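PDB 3EXN: probable acetyltransferase from Thermus thermophilus, which probably transfers an acyl group from acetyl-coenzyme A, which it binds, to an acceptor substrate, as a GCN5-related N-acetyltransferase. Local coordinates for residues 96-99 and 100-103; 111-114 and 115-119; 135-138 and 139-143. One frame throughout, in Å; residues are numbered along the deposited sequence.

How the interactions relate
The three contacts follow one another along the chain within one GNAT domain. Interaction 1 turns the chain from strand 89-96 toward helix 105-115, interaction 2 ends that helix, and, after strand 122-128, interaction 3 ends helix 132-140. Strands 89-96 and 122-128 are parallel neighbours in the mixed sheet, so helix 105-115 is the crossover of a beta-alpha-beta unit. Centres lie about 22 Å apart for interactions 1 and 2 and about 17 Å for the other pairs. Interactions 1 and 3 do not touch, yet meet acetyl-coenzyme A from two parts of the fold; interaction 2 lies farther along the crossover helix, where E111, in the last turns, packs against Q141 just past helix 132-140.

Interaction 1: residues 96-99 and 100-103. With ACO (acetyl coenzyme *a), chain C.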
# COMPACT_ATOMS: atom_id res chain seq x y z
N ILE A 96 5.83 0.99 -4.22
CA ILE A 96 7.12 0.36 -4.54
C ILE A 96 8.14 1.48 -4.65
O ILE A 96 7.91 2.51 -5.33
CB ILE A 96 7.05 -0.46 -5.87
CG1 ILE A 96 5.95 -1.53 -5.83
CG2 ILE A 96 8.43 -1.05 -6.25
CD1 ILE A 96 6.17 -2.59 -4.72
N ARG A 97 9.27 1.30 -3.97
CA ARG A 97 10.35 2.26 -3.96
C ARG A 97 10.74 2.58 -5.40
O ARG A 97 10.81 1.69 -6.26
CB ARG A 97 11.56 1.66 -3.22
CG ARG A 97 12.33 2.59 -2.36
CD ARG A 97 13.42 1.83 -1.61
NE ARG A 97 14.57 1.51 -2.47
CZ ARG A 97 15.62 0.79 -2.08
NH1 ARG A 97 15.68 0.29 -0.85
NH2 ARG A 97 16.64 0.60 -2.91
N GLU A 98 11.04 3.85 -5.65
CA GLU A 98 11.00 4.39 -6.98
C GLU A 98 12.04 3.71 -7.89
O GLU A 98 11.75 3.43 -9.06
CB GLU A 98 11.22 5.89 -6.91
CG GLU A 98 10.65 6.67 -8.03
CD GLU A 98 10.64 8.17 -7.75
OE1 GLU A 98 10.01 8.62 -6.76
OE2 GLU A 98 11.24 8.87 -8.55
N ASP A 99 13.22 3.37 -7.34
CA ASP A 99 14.22 2.62 -8.11
C ASP A 99 13.89 1.15 -8.43
O ASP A 99 14.63 0.53 -9.18
CB ASP A 99 15.62 2.70 -7.49
CG ASP A 99 15.69 2.14 -6.08
OD1 ASP A 99 14.68 1.70 -5.50
OD2 ASP A 99 16.80 2.20 -5.51
N HIS A 100 12.79 0.61 -7.88
CA HIS A 100 12.38 -0.78 -8.10
C HIS A 100 11.03 -0.90 -8.82
O HIS A 100 10.47 -2.00 -8.93
CB HIS A 100 12.32 -1.52 -6.75
CG HIS A 100 13.67 -1.92 -6.23
ND1 HIS A 100 14.45 -1.08 -5.46
CD2 HIS A 100 14.37 -3.07 -6.36
CE1 HIS A 100 15.59 -1.68 -5.16
NE2 HIS A 100 15.57 -2.89 -5.69
N GLN A 101 10.52 0.23 -9.33
CA GLN A 101 9.25 0.24 -10.04
C GLN A 101 9.36 -0.40 -11.44
O GLN A 101 10.45 -0.50 -12.01
CB GLN A 101 8.64 1.68 -10.12
CG GLN A 101 8.05 2.20 -8.79
CD GLN A 101 7.63 3.65 -8.78
OE1 GLN A 101 7.69 4.34 -9.80
NE2 GLN A 101 7.20 4.14 -7.62
N GLY A 102 8.23 -0.84 -11.97
CA GLY A 102 8.19 -1.41 -13.32
C GLY A 102 8.80 -2.80 -13.55
O GLY A 102 9.16 -3.15 -14.69
N ARG A 103 8.93 -3.60 -12.48
CA ARG A 103 9.54 -4.93 -12.55
C ARG A 103 8.54 -5.98 -12.05
O ARG A 103 8.91 -7.10 -11.76
CB ARG A 103 10.80 -5.04 -11.68
CG ARG A 103 11.73 -3.84 -11.74
CD ARG A 103 13.09 -4.13 -11.09
NE ARG A 103 12.97 -4.98 -9.89
CZ ARG A 103 14.00 -5.60 -9.30
NH1 ARG A 103 13.80 -6.35 -8.24
NH2 ARG A 103 15.23 -5.48 -9.78
O5B ACO C . 2.94 -3.47 -13.04
P1A ACO C . 4.14 -3.59 -11.90
O1A ACO C . 5.48 -3.52 -12.63
O2A ACO C . 3.72 -4.67 -10.92
O3A ACO C . 3.90 -2.17 -11.15
P2A ACO C . 4.85 -1.59 -10.01
O4A ACO C . 5.52 -0.36 -10.62
O5A ACO C . 5.79 -2.64 -9.46
O6A ACO C . 3.68 -1.17 -8.93
CBP ACO C . 2.60 0.94 -8.23
CCP ACO C . 2.62 -0.24 -9.21
CDP ACO C . 2.29 0.33 -6.87
CEP ACO C . 1.50 1.94 -8.57
CAP ACO C . 3.99 1.64 -8.22
OAP ACO C . 4.28 2.21 -9.52
C9P ACO C . 4.08 2.78 -7.22
O9P ACO C . 4.49 2.61 -6.08
N8P ACO C . 3.73 3.99 -7.67
C7P ACO C . 3.85 5.21 -6.85
C6P ACO C . 2.99 5.20 -5.59
C5P ACO C . 1.52 5.01 -5.93
O5P ACO C . 0.97 5.61 -6.88
N4P ACO C . 0.87 4.14 -5.14
C3P ACO C . -0.54 3.86 -5.32
C2P ACO C . -1.40 4.77 -4.49
S1P ACO C . -3.15 4.41 -4.65
C ACO C . -3.17 3.08 -3.59
O ACO C . -2.14 2.74 -3.08
CH3 ACO C . -4.46 2.35 -3.31
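A chi1 of 60° sets the carboxylate of D99 between its backbone N and carbonyl carbon, while H100 swings CG anti to its carbonyl carbon (chi1 -77°), bringing OD1 and the imidazole together. H100 ND1 donates to D99 OD1 over 2.8 Å from above the carboxylate plane, 64° out of it, the two groups nearly perpendicular. R97 pairs with the same carboxylate through two nitrogens: its NE reaches D99 OD1 at 3.0 Å, and NH2 meets the syn lone pair of D99 OD2 at 3.1 Å. OD1 accepts from two donors. NH2 of R97 lies in the plane of the imidazole at its edge, 3.4 Å from H100 CE1, while NH1 forms a salt bridge with E72. A leucine in place of R97 would probably leave E72 and D99 without this charge partner and the D99 carboxylate, held here by H100 ND1, freer to rotate. Q101 NE2 donates to I96 O at 2.9 Å. I96 N binds O9P of acetyl-coenzyme A at 2.8 Å, and G102 N binds its O4A at 3.1 Å. With Q101, G104 and G106 matching the GNAT Q/R-x-x-G-x-G/A signature, this chemistry implies a turn shaped to present backbone N-H groups to pantetheine and pyrophosphate.

Interaction 2: residues 111-114 and 115-119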
# COMPACT_ATOMS: atom_id res chain seq x y z
N GLU A 111 -0.92 -9.73 -5.13
CA GLU A 111 -1.39 -11.11 -5.25
C GLU A 111 -1.02 -11.89 -3.98
O GLU A 111 -1.82 -12.70 -3.50
CB GLU A 111 -0.91 -11.78 -6.56
CG GLU A 111 -1.49 -11.11 -7.90
CD GLU A 111 -2.99 -10.62 -7.82
OE1 GLU A 111 -3.83 -11.27 -7.16
OE2 GLU A 111 -3.35 -9.57 -8.43
N ARG A 112 0.16 -11.63 -3.42
CA ARG A 112 0.55 -12.31 -2.18
C ARG A 112 -0.37 -11.88 -1.02
O ARG A 112 -0.73 -12.73 -0.15
CB ARG A 112 2.00 -12.08 -1.81
CG ARG A 112 2.94 -12.86 -2.72
CD ARG A 112 4.32 -12.99 -2.18
NE ARG A 112 5.18 -13.49 -3.24
CZ ARG A 112 5.26 -14.76 -3.63
NH1 ARG A 112 4.54 -15.71 -3.02
NH2 ARG A 112 6.07 -15.09 -4.62
N PHE A 113 -0.76 -10.60 -1.00
CA PHE A 113 -1.63 -10.09 0.08
C PHE A 113 -3.04 -10.68 -0.10
O PHE A 113 -3.62 -11.22 0.84
CB PHE A 113 -1.62 -8.57 0.08
CG PHE A 113 -2.65 -7.96 1.00
CD1 PHE A 113 -2.60 -8.20 2.37
CD2 PHE A 113 -3.70 -7.21 0.48
CE1 PHE A 113 -3.58 -7.69 3.24
CE2 PHE A 113 -4.70 -6.67 1.36
CZ PHE A 113 -4.64 -6.90 2.69
N ALA A 114 -3.57 -10.65 -1.32
CA ALA A 114 -4.94 -11.14 -1.54
C ALA A 114 -5.06 -12.66 -1.26
O ALA A 114 -6.12 -13.15 -0.82
CB ALA A 114 -5.38 -10.82 -2.96
N ALA A 115 -3.99 -13.39 -1.52
CA ALA A 115 -3.91 -14.81 -1.19
C ALA A 115 -4.21 -15.16 0.29
O ALA A 115 -4.75 -16.24 0.59
CB ALA A 115 -2.51 -15.35 -1.60
N GLY A 116 -3.88 -14.24 1.19
CA GLY A 116 -4.06 -14.40 2.61
C GLY A 116 -5.44 -14.02 3.15
O GLY A 116 -5.67 -14.15 4.37
N LEU A 117 -6.35 -13.58 2.28
CA LEU A 117 -7.66 -13.05 2.70
C LEU A 117 -8.86 -13.97 2.52
O LEU A 117 -10.01 -13.49 2.42
CB LEU A 117 -7.95 -11.76 1.93
CG LEU A 117 -6.96 -10.62 2.14
CD1 LEU A 117 -7.42 -9.37 1.37
CD2 LEU A 117 -6.83 -10.32 3.61
N ASP A 118 -8.65 -15.29 2.49
CA ASP A 118 -9.80 -16.19 2.51
C ASP A 118 -10.68 -15.84 3.73
O ASP A 118 -10.19 -15.73 4.85
CB ASP A 118 -9.34 -17.66 2.52
CG ASP A 118 -10.52 -18.65 2.58
OD1 ASP A 118 -11.61 -18.35 2.05
OD2 ASP A 118 -10.34 -19.75 3.15
N GLY A 119 -11.97 -15.65 3.48
CA GLY A 119 -12.93 -15.25 4.49
C GLY A 119 -13.34 -13.79 4.33
O GLY A 119 -14.30 -13.36 4.97
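Over one face of the F113 ring sits the isobutyl group of L117, four residues further on, in an off-centre CH-pi contact: L117 CD1 stands 4.3 Å from the ring centroid of F113, 29° off the normal. The touch falls toward the far end of the ring, with L117 CD1 3.8 Å from F113 CE2, and the second branch, CD2, reaches F113 CZ at 4.2 Å. F113 carries its CG anti to the backbone N (chi1 170°), which lays the ring against strands 62-69 and 72-81, where it touches F65, L77 and A79. L117 joins the same apolar layer through L81 and the chain-terminal L160.

The backbone explains how L117 comes to lie there. A115 N still donates to E111 O at 3.0 Å, four residues back, as in an alpha-helix. The next two bonds span three residues instead: G116 N to F113 O at 3.1 Å and L117 N to A114 O, also 3.1 Å. In the latter the donor stands 62° out of the carbonyl plane, evidence of a tightened last turn, and L117 CG comes to 3.6 Å from F113 O.

Away from this apolar side, the carboxylate of E111 forms a salt bridge with R158 on strand 153-159; its ion pair with R107, a residue that binds acetyl-coenzyme A, is long and weak. The chemistry therefore divides by face. Dispersion contacts of F113 and L117 hold the end of helix 105-115 to the sheet, whereas the charge of E111 ties the helix to another strand.

Interaction 3: residues 135-138 and 139-143; sequences KAFF and QAQGF. With ACO (acetyl coenzyme *a), chain C.
A Schellman motif closes helix 132-140 of the GNAT fold, and Q141, the residue before its glycine, packs on F137. CG of F137, anti to the backbone N (chi1 170°), puts the ring between Q141 and the coenzyme: Q141 CG lies over one face, 4.1 Å from the F137 centroid and 16° off the normal, and the coenzyme's CCP lies over the opposite face, 3.6 Å from F137 CD1. F138 reaches the other end of the ligand, its CZ 3.6 Å from the acetyl CH3.

Behind this first shell, F138 turns a ring edge to the face of F143 in a T-shaped pair, with centroids 5.5 Å apart and planes at 79°. F143 packs on L123 and A125 of strand 122-128 and on Y156 of strand 153-159. F137 rests against L94, and its CD2 sits over the centre of the F138 ring. From outside, R107 donates to Q141 OE1.

At the helix end, G142 adopts a positive phi that favours glycine, and its N donates to Q139 O at 2.9 Å. The wider bond of the motif runs from F143 N to F138 O, 3.0 Å long, and brings F143 CB to 4.0 Å from F138 CB.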
# COMPACT_ATOMS: atom_id res chain seq x y z
N LYS A 135 -4.32 4.60 -11.14
CA LYS A 135 -5.64 4.14 -11.61
C LYS A 135 -5.50 3.11 -12.74
O LYS A 135 -6.19 2.06 -12.75
CB LYS A 135 -6.48 5.34 -12.05
CG LYS A 135 -6.68 6.38 -10.93
CD LYS A 135 -7.53 7.56 -11.47
CE LYS A 135 -7.96 8.50 -10.35
NZ LYS A 135 -8.66 9.72 -10.87
N ALA A 136 -4.61 3.37 -13.68
CA ALA A 136 -4.35 2.40 -14.77
C ALA A 136 -3.82 1.04 -14.21
O ALA A 136 -4.24 -0.04 -14.66
CB ALA A 136 -3.37 3.01 -15.80
N PHE A 137 -2.91 1.11 -13.22
CA PHE A 137 -2.39 -0.11 -12.59
C PHE A 137 -3.49 -0.97 -11.97
O PHE A 137 -3.56 -2.19 -12.22
CB PHE A 137 -1.36 0.24 -11.51
CG PHE A 137 -0.95 -0.94 -10.67
CD1 PHE A 137 -0.01 -1.86 -11.11
CD2 PHE A 137 -1.51 -1.12 -9.41
CE1 PHE A 137 0.36 -2.94 -10.31
CE2 PHE A 137 -1.15 -2.20 -8.62
CZ PHE A 137 -0.20 -3.12 -9.08
N PHE A 138 -4.30 -0.35 -11.12
CA PHE A 138 -5.38 -1.09 -10.44
C PHE A 138 -6.38 -1.67 -11.40
O PHE A 138 -6.83 -2.80 -11.19
CB PHE A 138 -6.03 -0.26 -9.30
CG PHE A 138 -5.15 -0.15 -8.05
CD1 PHE A 138 -4.98 -1.24 -7.19
CD2 PHE A 138 -4.48 1.04 -7.76
CE1 PHE A 138 -4.12 -1.14 -6.08
CE2 PHE A 138 -3.63 1.13 -6.66
CZ PHE A 138 -3.44 0.05 -5.83
N GLN A 139 -6.75 -0.92 -12.45
CA GLN A 139 -7.69 -1.46 -13.46
C GLN A 139 -7.11 -2.72 -14.15
O GLN A 139 -7.82 -3.73 -14.38
CB GLN A 139 -8.08 -0.39 -14.48
CG GLN A 139 -8.90 0.80 -13.91
CD GLN A 139 -10.38 0.68 -14.26
OE1 GLN A 139 -10.94 -0.44 -14.32
NE2 GLN A 139 -11.02 1.81 -14.51
N ALA A 140 -5.82 -2.66 -14.46
CA ALA A 140 -5.12 -3.76 -15.12
C ALA A 140 -5.13 -5.01 -14.27
O ALA A 140 -5.18 -6.11 -14.81
CB ALA A 140 -3.66 -3.37 -15.49
N GLN A 141 -5.17 -4.83 -12.95
CA GLN A 141 -5.19 -5.98 -12.02
C GLN A 141 -6.60 -6.44 -11.70
O GLN A 141 -6.79 -7.32 -10.85
CB GLN A 141 -4.50 -5.62 -10.72
CG GLN A 141 -3.14 -5.08 -10.90
CD GLN A 141 -2.27 -5.97 -11.77
OE1 GLN A 141 -2.18 -7.17 -11.53
NE2 GLN A 141 -1.59 -5.38 -12.77
N GLY A 142 -7.60 -5.84 -12.34
CA GLY A 142 -8.96 -6.31 -12.21
C GLY A 142 -9.85 -5.51 -11.26
O GLY A 142 -10.98 -5.94 -10.98
N PHE A 143 -9.36 -4.37 -10.78
CA PHE A 143 -10.15 -3.42 -9.93
C PHE A 143 -11.00 -2.51 -10.82
O PHE A 143 -10.47 -1.74 -11.60
CB PHE A 143 -9.27 -2.57 -9.03
CG PHE A 143 -8.60 -3.34 -7.92
CD1 PHE A 143 -9.03 -3.20 -6.62
CD2 PHE A 143 -7.55 -4.22 -8.20
CE1 PHE A 143 -8.44 -3.90 -5.60
CE2 PHE A 143 -6.93 -4.94 -7.17
CZ PHE A 143 -7.37 -4.78 -5.87
O5B ACO C . 2.94 -3.47 -13.04
P1A ACO C . 4.14 -3.59 -11.90
O1A ACO C . 5.48 -3.52 -12.63
O2A ACO C . 3.72 -4.67 -10.92
O3A ACO C . 3.90 -2.17 -11.15
P2A ACO C . 4.85 -1.59 -10.01
O4A ACO C . 5.52 -0.36 -10.62
O5A ACO C . 5.79 -2.64 -9.46
O6A ACO C . 3.68 -1.17 -8.93
CBP ACO C . 2.60 0.94 -8.23
CCP ACO C . 2.62 -0.24 -9.21
CDP ACO C . 2.29 0.33 -6.87
CEP ACO C . 1.50 1.94 -8.57
CAP ACO C . 3.99 1.64 -8.22
OAP ACO C . 4.28 2.21 -9.52
C9P ACO C . 4.08 2.78 -7.22
O9P ACO C . 4.49 2.61 -6.08
N8P ACO C . 3.73 3.99 -7.67
C7P ACO C . 3.85 5.21 -6.85
C6P ACO C . 2.99 5.20 -5.59
C5P ACO C . 1.52 5.01 -5.93
O5P ACO C . 0.97 5.61 -6.88
N4P ACO C . 0.87 4.14 -5.14
C3P ACO C . -0.54 3.86 -5.32
C2P ACO C . -1.40 4.77 -4.49
S1P ACO C . -3.15 4.41 -4.65
C ACO C . -3.17 3.08 -3.59
O ACO C . -2.14 2.74 -3.08
CH3 ACO C . -4.46 2.35 -3.31